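Ribonuclease VapC2 (Rickettsia felis, PDB 3ZVK) acts as the toxin of a type II toxin-antitoxin pair, a magnesium-dependent single-stranded RNA nuclease that inhibits growth and is held in complex with the antitoxin VapB2. Local coordinates at residues S37-A42 and D99-S104; Y3-N8 and N23-L28. The protein carries 1 engineered substitution. All coordinates share one frame; numbering follows the deposited sequence.

Contact 1 (S37-A42 and D99-S104); sequences SSIVLA and DLLIAS
I39 and I102 meet obliquely and carry most of this contact. The CG2 branch of I39 lies 3.7 Å from I102 CG1 and also touches I102 CD1. A chi1 of -48° sets I39 CG1 beside the backbone N and leaves CG2 anti to that N, turned to the second helix. V40, the next residue, also reaches I102. Its CG2 sits 3.9 Å from I102 CG1, and the two side chains cross at about a right angle. The I102 chain thus has a methyl of I39 and a methyl of V40 packed against it. L101 adds a smaller touch: its CB is 4.1 Å from I39 CG2, again with the side chains nearly perpendicular. All four residues are buried, and the contact between them is wholly apolar. The helices belong to the PIN domain. The axes of segments 38-42 and 99-104 approach to 9.5 Å at 152°, nearly antiparallel. V40 lies close to G6, an engineered residue at a position predicted to bind magnesium. S37 is the N-cap of its helix. Its OG accepts from I39 N at 3.2 Å and is also hydrogen-bonded to H105 ND1, so the capping serine links the two helices. In the second helix, S104 OG donates to L100 O at 2.7 Å, on the opposite face of that carbonyl from S104 N. I39 and L101 also pack on I39 and L101 of a second VapC2 subunit.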
ATOM      1  N   SER A  37     -11.293  -4.349 -23.307  1.00 40.23           N
ATOM      2  CA  SER A  37     -11.165  -5.075 -22.059  1.00 39.52           C
ATOM      3  C   SER A  37      -9.712  -5.529 -21.980  1.00 42.43           C
ATOM      4  O   SER A  37      -9.101  -5.794 -23.008  1.00 43.39           O
ATOM      5  CB  SER A  37     -12.055  -6.320 -22.112  1.00 41.03           C
ATOM      6  OG  SER A  37     -11.971  -7.040 -20.896  1.00 44.37           O
ATOM      7  N   SER A  38      -9.164  -5.652 -20.771  1.00 37.64           N
ATOM      8  CA  SER A  38      -7.833  -6.221 -20.586  1.00 35.44           C
ATOM      9  C   SER A  38      -7.833  -7.680 -21.143  1.00 40.67           C
ATOM     10  O   SER A  38      -6.771  -8.136 -21.576  1.00 41.00           O
ATOM     11  CB  SER A  38      -7.411  -6.176 -19.120  1.00 35.03           C
ATOM     12  OG  SER A  38      -8.348  -6.780 -18.242  1.00 39.89           O
ATOM     13  N   ILE A  39      -9.042  -8.367 -21.206  1.00 36.22           N
ATOM     14  CA  ILE A  39      -9.251  -9.728 -21.774  1.00 35.49           C
ATOM     15  C   ILE A  39      -8.970  -9.749 -23.299  1.00 36.77           C
ATOM     16  O   ILE A  39      -8.336 -10.669 -23.797  1.00 38.87           O
ATOM     17  CB  ILE A  39     -10.642 -10.367 -21.406  1.00 38.51           C
ATOM     18  CG1 ILE A  39     -10.991 -10.261 -19.889  1.00 38.10           C
ATOM     19  CG2 ILE A  39     -10.744 -11.814 -21.915  1.00 38.61           C
ATOM     20  CD1 ILE A  39      -9.955 -10.900 -18.890  1.00 39.35           C
ATOM     21  N   VAL A  40      -9.392  -8.712 -24.004  1.00 31.54           N
ATOM     22  CA  VAL A  40      -9.103  -8.508 -25.431  1.00 31.78           C
ATOM     23  C   VAL A  40      -7.601  -8.340 -25.592  1.00 37.23           C
ATOM     24  O   VAL A  40      -7.013  -9.013 -26.432  1.00 38.70           O
ATOM     25  CB  VAL A  40      -9.871  -7.312 -26.070  1.00 33.85           C
ATOM     26  CG1 VAL A  40      -9.337  -6.994 -27.467  1.00 32.56           C
ATOM     27  CG2 VAL A  40     -11.370  -7.589 -26.105  1.00 34.34           C
ATOM     28  N   LEU A  41      -6.985  -7.495 -24.748  1.00 34.17           N
ATOM     29  CA  LEU A  41      -5.537  -7.238 -24.765  1.00 33.95           C
ATOM     30  C   LEU A  41      -4.718  -8.494 -24.519  1.00 38.45           C
ATOM     31  O   LEU A  41      -3.690  -8.689 -25.176  1.00 37.77           O
ATOM     32  CB  LEU A  41      -5.142  -6.082 -23.836  1.00 33.09           C
ATOM     33  CG  LEU A  41      -3.691  -5.629 -23.925  1.00 35.71           C
ATOM     34  CD1 LEU A  41      -3.286  -5.181 -25.369  1.00 35.14           C
ATOM     35  CD2 LEU A  41      -3.329  -4.682 -22.799  1.00 34.06           C
ATOM     36  N   ALA A  42      -5.219  -9.395 -23.647  1.00 36.18           N
ATOM     37  CA  ALA A  42      -4.590 -10.690 -23.378  1.00 35.01           C
ATOM     38  C   ALA A  42      -4.535 -11.478 -24.687  1.00 40.45           C
ATOM     39  O   ALA A  42      -3.482 -12.008 -25.039  1.00 40.50           O
ATOM     40  CB  ALA A  42      -5.381 -11.451 -22.335  1.00 35.96           C
ATOM     41  N   ASP A  99     -14.510 -14.817 -24.860  1.00 43.43           N
ATOM     42  CA  ASP A  99     -15.665 -14.084 -25.398  1.00 44.60           C
ATOM     43  C   ASP A  99     -16.797 -13.922 -24.373  1.00 50.10           C
ATOM     44  O   ASP A  99     -17.385 -12.849 -24.285  1.00 50.35           O
ATOM     45  CB  ASP A  99     -16.114 -14.599 -26.770  1.00 47.07           C
ATOM     46  CG  ASP A  99     -15.161 -14.197 -27.891  1.00 57.89           C
ATOM     47  OD1 ASP A  99     -14.244 -13.384 -27.632  1.00 57.32           O
ATOM     48  OD2 ASP A  99     -15.351 -14.666 -29.032  1.00 64.34           O
ATOM     49  N   LEU A 100     -16.992 -14.937 -23.510  1.00 47.46           N
ATOM     50  CA  LEU A 100     -17.921 -14.882 -22.378  1.00 48.87           C
ATOM     51  C   LEU A 100     -17.438 -13.780 -21.351  1.00 51.59           C
ATOM     52  O   LEU A 100     -18.249 -12.977 -20.892  1.00 50.73           O
ATOM     53  CB  LEU A 100     -17.974 -16.265 -21.711  1.00 50.15           C
ATOM     54  CG  LEU A 100     -19.308 -16.787 -21.173  1.00 57.95           C
ATOM     55  CD1 LEU A 100     -20.487 -16.223 -21.909  1.00 60.30           C
ATOM     56  CD2 LEU A 100     -19.382 -18.296 -21.300  1.00 60.85           C
ATOM     57  N   LEU A 101     -16.120 -13.712 -21.068  1.00 46.94           N
ATOM     58  CA  LEU A 101     -15.526 -12.723 -20.166  1.00 46.43           C
ATOM     59  C   LEU A 101     -15.649 -11.321 -20.766  1.00 51.09           C
ATOM     60  O   LEU A 101     -16.022 -10.380 -20.066  1.00 50.30           O
ATOM     61  CB  LEU A 101     -14.040 -13.052 -19.859  1.00 45.32           C
ATOM     62  CG  LEU A 101     -13.769 -14.230 -18.893  1.00 50.23           C
ATOM     63  CD1 LEU A 101     -12.350 -14.687 -18.972  1.00 49.17           C
ATOM     64  CD2 LEU A 101     -14.014 -13.833 -17.461  1.00 50.95           C
ATOM     65  N   ILE A 102     -15.346 -11.207 -22.075  1.00 47.85           N
ATOM     66  CA  ILE A 102     -15.411  -9.987 -22.868  1.00 45.76           C
ATOM     67  C   ILE A 102     -16.827  -9.422 -22.852  1.00 49.49           C
ATOM     68  O   ILE A 102     -16.971  -8.228 -22.602  1.00 49.65           O
ATOM     69  CB  ILE A 102     -14.835 -10.225 -24.307  1.00 46.95           C
ATOM     70  CG1 ILE A 102     -13.296 -10.374 -24.235  1.00 44.69           C
ATOM     71  CG2 ILE A 102     -15.208  -9.083 -25.275  1.00 45.37           C
ATOM     72  CD1 ILE A 102     -12.684 -11.377 -25.253  1.00 44.04           C
ATOM     73  N   ALA A 103     -17.855 -10.275 -23.092  1.00 47.04           N
ATOM     74  CA  ALA A 103     -19.284  -9.922 -23.124  1.00 49.04           C
ATOM     75  C   ALA A 103     -19.760  -9.461 -21.754  1.00 52.87           C
ATOM     76  O   ALA A 103     -20.423  -8.424 -21.661  1.00 53.21           O
ATOM     77  CB  ALA A 103     -20.115 -11.106 -23.619  1.00 51.50           C
ATOM     78  N   SER A 104     -19.359 -10.194 -20.691  1.00 49.95           N
ATOM     79  CA  SER A 104     -19.655  -9.906 -19.273  1.00 51.45           C
ATOM     80  C   SER A 104     -19.182  -8.510 -18.906  1.00 53.72           C
ATOM     81  O   SER A 104     -19.862  -7.801 -18.176  1.00 53.89           O
ATOM     82  CB  SER A 104     -18.917 -10.890 -18.365  1.00 55.16           C
ATOM     83  OG  SER A 104     -19.385 -12.203 -18.612  1.00 70.09           O
TER

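Contact 2 (Y3-N8 and N23-L28); sequences YMLGTN and NNLELL. Engineered in segment 3-8: G6 (natural residue Asp).
Y3 opens the contact by laying its ring against L28 of the helix. L28 CD1 stands over the ring centre, 3.8 Å from the centroid and 13° off the ring normal. This is a CH-pi contact over the face. The other methyl, L28 CD2, lies over the same face farther out, 3.7 Å from Y3 CZ and equally close to Y3 OH. The fork of the leucine therefore spans the ring from its middle to its hydroxyl end. The side chains cross at about a right angle. On L28, a chi1 of -66° holds CG anti to the carbonyl carbon and points it at the tyrosine; chi2 of 176° then spreads both methyls over the ring.

The next residue, M4, faces the other side of the strand. L5 returns to the helix 19-29 side. Its CD1 meets L25 CD2 at 4.2 Å, a looser touch between two buried methyls. Y3 and L5 thus show the alternation of a beta strand, and they meet L28 and L25, which are three residues apart on one helical face.

G6 follows as the N-cap of helix 7-16. It is an engineered residue; the natural one is Asp, at a position predicted to bind magnesium. The chain turns away here, and T7 and N8 begin the helix.

L25 also packs on W46 of a VapB2 antitoxin chain. Strand 2-5 is the central strand of the parallel PIN-domain sheet. Its backbone bonds to strand 33-37 on one side and strand 112-115 on the other. Helix 19-29 covers one face of this sheet, where L25 also touches I34, and helix 97-109 lies on the opposite face, against M4.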
ATOM      1  N   TYR A   3     -17.844   2.449 -25.870  1.00 45.39           N
ATOM      2  CA  TYR A   3     -17.842   1.468 -26.938  1.00 43.31           C
ATOM      3  C   TYR A   3     -16.632   0.580 -26.681  1.00 46.29           C
ATOM      4  O   TYR A   3     -15.507   1.066 -26.717  1.00 46.94           O
ATOM      5  CB  TYR A   3     -17.724   2.139 -28.308  1.00 42.99           C
ATOM      6  CG  TYR A   3     -19.041   2.666 -28.826  1.00 45.21           C
ATOM      7  CD1 TYR A   3     -19.526   3.906 -28.419  1.00 46.13           C
ATOM      8  CD2 TYR A   3     -19.825   1.910 -29.712  1.00 46.91           C
ATOM      9  CE1 TYR A   3     -20.746   4.394 -28.889  1.00 48.81           C
ATOM     10  CE2 TYR A   3     -21.038   2.393 -30.193  1.00 44.76           C
ATOM     11  CZ  TYR A   3     -21.491   3.646 -29.788  1.00 53.80           C
ATOM     12  OH  TYR A   3     -22.688   4.172 -30.244  1.00 54.61           O
ATOM     13  N   MET A   4     -16.853  -0.696 -26.369  1.00 41.05           N
ATOM     14  CA  MET A   4     -15.763  -1.645 -26.136  1.00 38.90           C
ATOM     15  C   MET A   4     -15.605  -2.493 -27.391  1.00 46.08           C
ATOM     16  O   MET A   4     -16.603  -3.020 -27.909  1.00 48.06           O
ATOM     17  CB  MET A   4     -16.036  -2.518 -24.902  1.00 40.72           C
ATOM     18  CG  MET A   4     -16.158  -1.717 -23.637  1.00 44.49           C
ATOM     19  SD  MET A   4     -16.200  -2.662 -22.114  1.00 49.43           S
ATOM     20  CE  MET A   4     -14.462  -2.941 -21.883  1.00 44.13           C
ATOM     21  N   LEU A   5     -14.380  -2.577 -27.930  1.00 41.49           N
ATOM     22  CA  LEU A   5     -14.158  -3.388 -29.147  1.00 40.40           C
ATOM     23  C   LEU A   5     -13.794  -4.809 -28.777  1.00 40.85           C
ATOM     24  O   LEU A   5     -13.033  -5.039 -27.822  1.00 38.69           O
ATOM     25  CB  LEU A   5     -13.055  -2.799 -30.061  1.00 39.38           C
ATOM     26  CG  LEU A   5     -13.052  -1.302 -30.269  1.00 42.88           C
ATOM     27  CD1 LEU A   5     -11.741  -0.858 -30.926  1.00 42.08           C
ATOM     28  CD2 LEU A   5     -14.280  -0.864 -31.063  1.00 42.69           C
ATOM     29  N   GLY A   6     -14.369  -5.743 -29.513  1.00 39.36           N
ATOM     30  CA  GLY A   6     -14.114  -7.176 -29.361  1.00 39.93           C
ATOM     31  C   GLY A   6     -12.806  -7.540 -30.036  1.00 44.72           C
ATOM     32  O   GLY A   6     -12.201  -6.711 -30.726  1.00 45.00           O
ATOM     33  N   THR A   7     -12.355  -8.768 -29.838  1.00 42.64           N
ATOM     34  CA  THR A   7     -11.078  -9.259 -30.359  1.00 42.37           C
ATOM     35  C   THR A   7     -11.037  -9.231 -31.888  1.00 47.43           C
ATOM     36  O   THR A   7     -10.053  -8.741 -32.450  1.00 46.80           O
ATOM     37  CB  THR A   7     -10.756 -10.646 -29.757  1.00 49.73           C
ATOM     38  OG1 THR A   7     -10.846 -10.544 -28.330  1.00 49.50           O
ATOM     39  CG2 THR A   7      -9.359 -11.160 -30.146  1.00 43.29           C
ATOM     40  N   ASN A   8     -12.092  -9.755 -32.546  1.00 42.88           N
ATOM     41  CA  ASN A   8     -12.222  -9.816 -33.999  1.00 43.15           C
ATOM     42  C   ASN A   8     -12.121  -8.451 -34.652  1.00 48.77           C
ATOM     43  O   ASN A   8     -11.414  -8.335 -35.644  1.00 50.00           O
ATOM     44  CB  ASN A   8     -13.528 -10.506 -34.419  1.00 40.95           C
ATOM     45  CG  ASN A   8     -13.731 -11.958 -34.071  1.00 54.41           C
ATOM     46  OD1 ASN A   8     -14.826 -12.471 -34.279  1.00 48.24           O
ATOM     47  ND2 ASN A   8     -12.719 -12.711 -33.660  1.00 54.25           N
ATOM     48  N   ASN A  23     -13.336   5.489 -39.857  1.00 45.88           N
ATOM     49  CA  ASN A  23     -14.390   6.491 -39.947  1.00 46.66           C
ATOM     50  C   ASN A  23     -15.404   6.327 -38.814  1.00 50.68           C
ATOM     51  O   ASN A  23     -15.883   7.325 -38.296  1.00 52.85           O
ATOM     52  CB  ASN A  23     -15.078   6.495 -41.323  1.00 51.29           C
ATOM     53  CG  ASN A  23     -14.269   7.164 -42.420  1.00 71.10           C
ATOM     54  OD1 ASN A  23     -14.001   6.576 -43.459  1.00 54.48           O
ATOM     55  ND2 ASN A  23     -13.888   8.424 -42.238  1.00 70.94           N
ATOM     56  N   ASN A  24     -15.681   5.093 -38.391  1.00 46.52           N
ATOM     57  CA  ASN A  24     -16.603   4.802 -37.294  1.00 46.91           C
ATOM     58  C   ASN A  24     -15.966   5.177 -35.988  1.00 50.79           C
ATOM     59  O   ASN A  24     -16.648   5.699 -35.106  1.00 53.66           O
ATOM     60  CB  ASN A  24     -16.933   3.305 -37.257  1.00 48.48           C
ATOM     61  CG  ASN A  24     -17.905   2.839 -38.316  1.00 48.56           C
ATOM     62  OD1 ASN A  24     -18.419   3.615 -39.102  1.00 45.37           O
ATOM     63  ND2 ASN A  24     -18.152   1.547 -38.379  1.00 41.49           N
ATOM     64  N   LEU A  25     -14.646   4.921 -35.867  1.00 42.30           N
ATOM     65  CA  LEU A  25     -13.880   5.224 -34.665  1.00 38.49           C
ATOM     66  C   LEU A  25     -13.746   6.722 -34.494  1.00 44.39           C
ATOM     67  O   LEU A  25     -14.055   7.219 -33.420  1.00 45.38           O
ATOM     68  CB  LEU A  25     -12.501   4.535 -34.656  1.00 35.64           C
ATOM     69  CG  LEU A  25     -12.476   3.035 -34.394  1.00 37.57           C
ATOM     70  CD1 LEU A  25     -11.180   2.430 -34.868  1.00 36.31           C
ATOM     71  CD2 LEU A  25     -12.740   2.714 -32.937  1.00 35.93           C
ATOM     72  N   GLU A  26     -13.344   7.454 -35.544  1.00 40.99           N
ATOM     73  CA  GLU A  26     -13.226   8.920 -35.486  1.00 42.26           C
ATOM     74  C   GLU A  26     -14.574   9.574 -35.152  1.00 44.33           C
ATOM     75  O   GLU A  26     -14.599  10.541 -34.409  1.00 46.77           O
ATOM     76  CB  GLU A  26     -12.789   9.451 -36.848  1.00 45.20           C
ATOM     77  CG  GLU A  26     -11.831  10.605 -36.784  1.00 61.63           C
ATOM     78  CD  GLU A  26     -10.643  10.278 -37.656  1.00 87.88           C
ATOM     79  OE1 GLU A  26     -10.731  10.478 -38.888  1.00100.44           O
ATOM     80  OE2 GLU A  26      -9.642   9.761 -37.120  1.00 87.00           O
ATOM     81  N   LEU A  27     -15.691   9.069 -35.722  1.00 38.15           N
ATOM     82  CA  LEU A  27     -17.012   9.615 -35.464  1.00 39.20           C
ATOM     83  C   LEU A  27     -17.416   9.421 -34.005  1.00 45.21           C
ATOM     84  O   LEU A  27     -17.865  10.387 -33.363  1.00 45.77           O
ATOM     85  CB  LEU A  27     -18.060   9.021 -36.409  1.00 40.30           C
ATOM     86  CG  LEU A  27     -19.546   9.335 -36.102  1.00 46.86           C
ATOM     87  CD1 LEU A  27     -19.837  10.864 -36.112  1.00 50.96           C
ATOM     88  CD2 LEU A  27     -20.444   8.610 -37.036  1.00 43.25           C
ATOM     89  N   LEU A  28     -17.263   8.182 -33.501  1.00 39.37           N
ATOM     90  CA  LEU A  28     -17.631   7.815 -32.159  1.00 39.33           C
ATOM     91  C   LEU A  28     -16.757   8.482 -31.113  1.00 43.76           C
ATOM     92  O   LEU A  28     -17.272   8.839 -30.062  1.00 43.72           O
ATOM     93  CB  LEU A  28     -17.621   6.266 -31.969  1.00 38.55           C
ATOM     94  CG  LEU A  28     -18.675   5.438 -32.755  1.00 44.03           C
ATOM     95  CD1 LEU A  28     -18.454   3.978 -32.516  1.00 43.76           C
ATOM     96  CD2 LEU A  28     -20.125   5.831 -32.395  1.00 41.79           C
TER

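Contact 1 is the deeper of the two, with every touching residue buried. Contact 2 is partly buried, since Y3 and L28 keep some exposure. The touching residues share no helix or strand: contact 1 uses helices 38-50 and 97-109, contact 2 strand 2-5 and helix 19-29. Both are apolar. Contact 1 packs branched aliphatic chains, while contact 2 adds an aromatic face. Their centres lie about 15 Å apart, yet they touch around the start of helix 7-16: V40 CG2 is 3.5 Å from L5 O, and I102 CD1 is 3.7 Å from T7 OG1. Contact 1 borders a second VapC2 subunit, whereas residues of the contact 2 segments pack on VapB2 antitoxin chains.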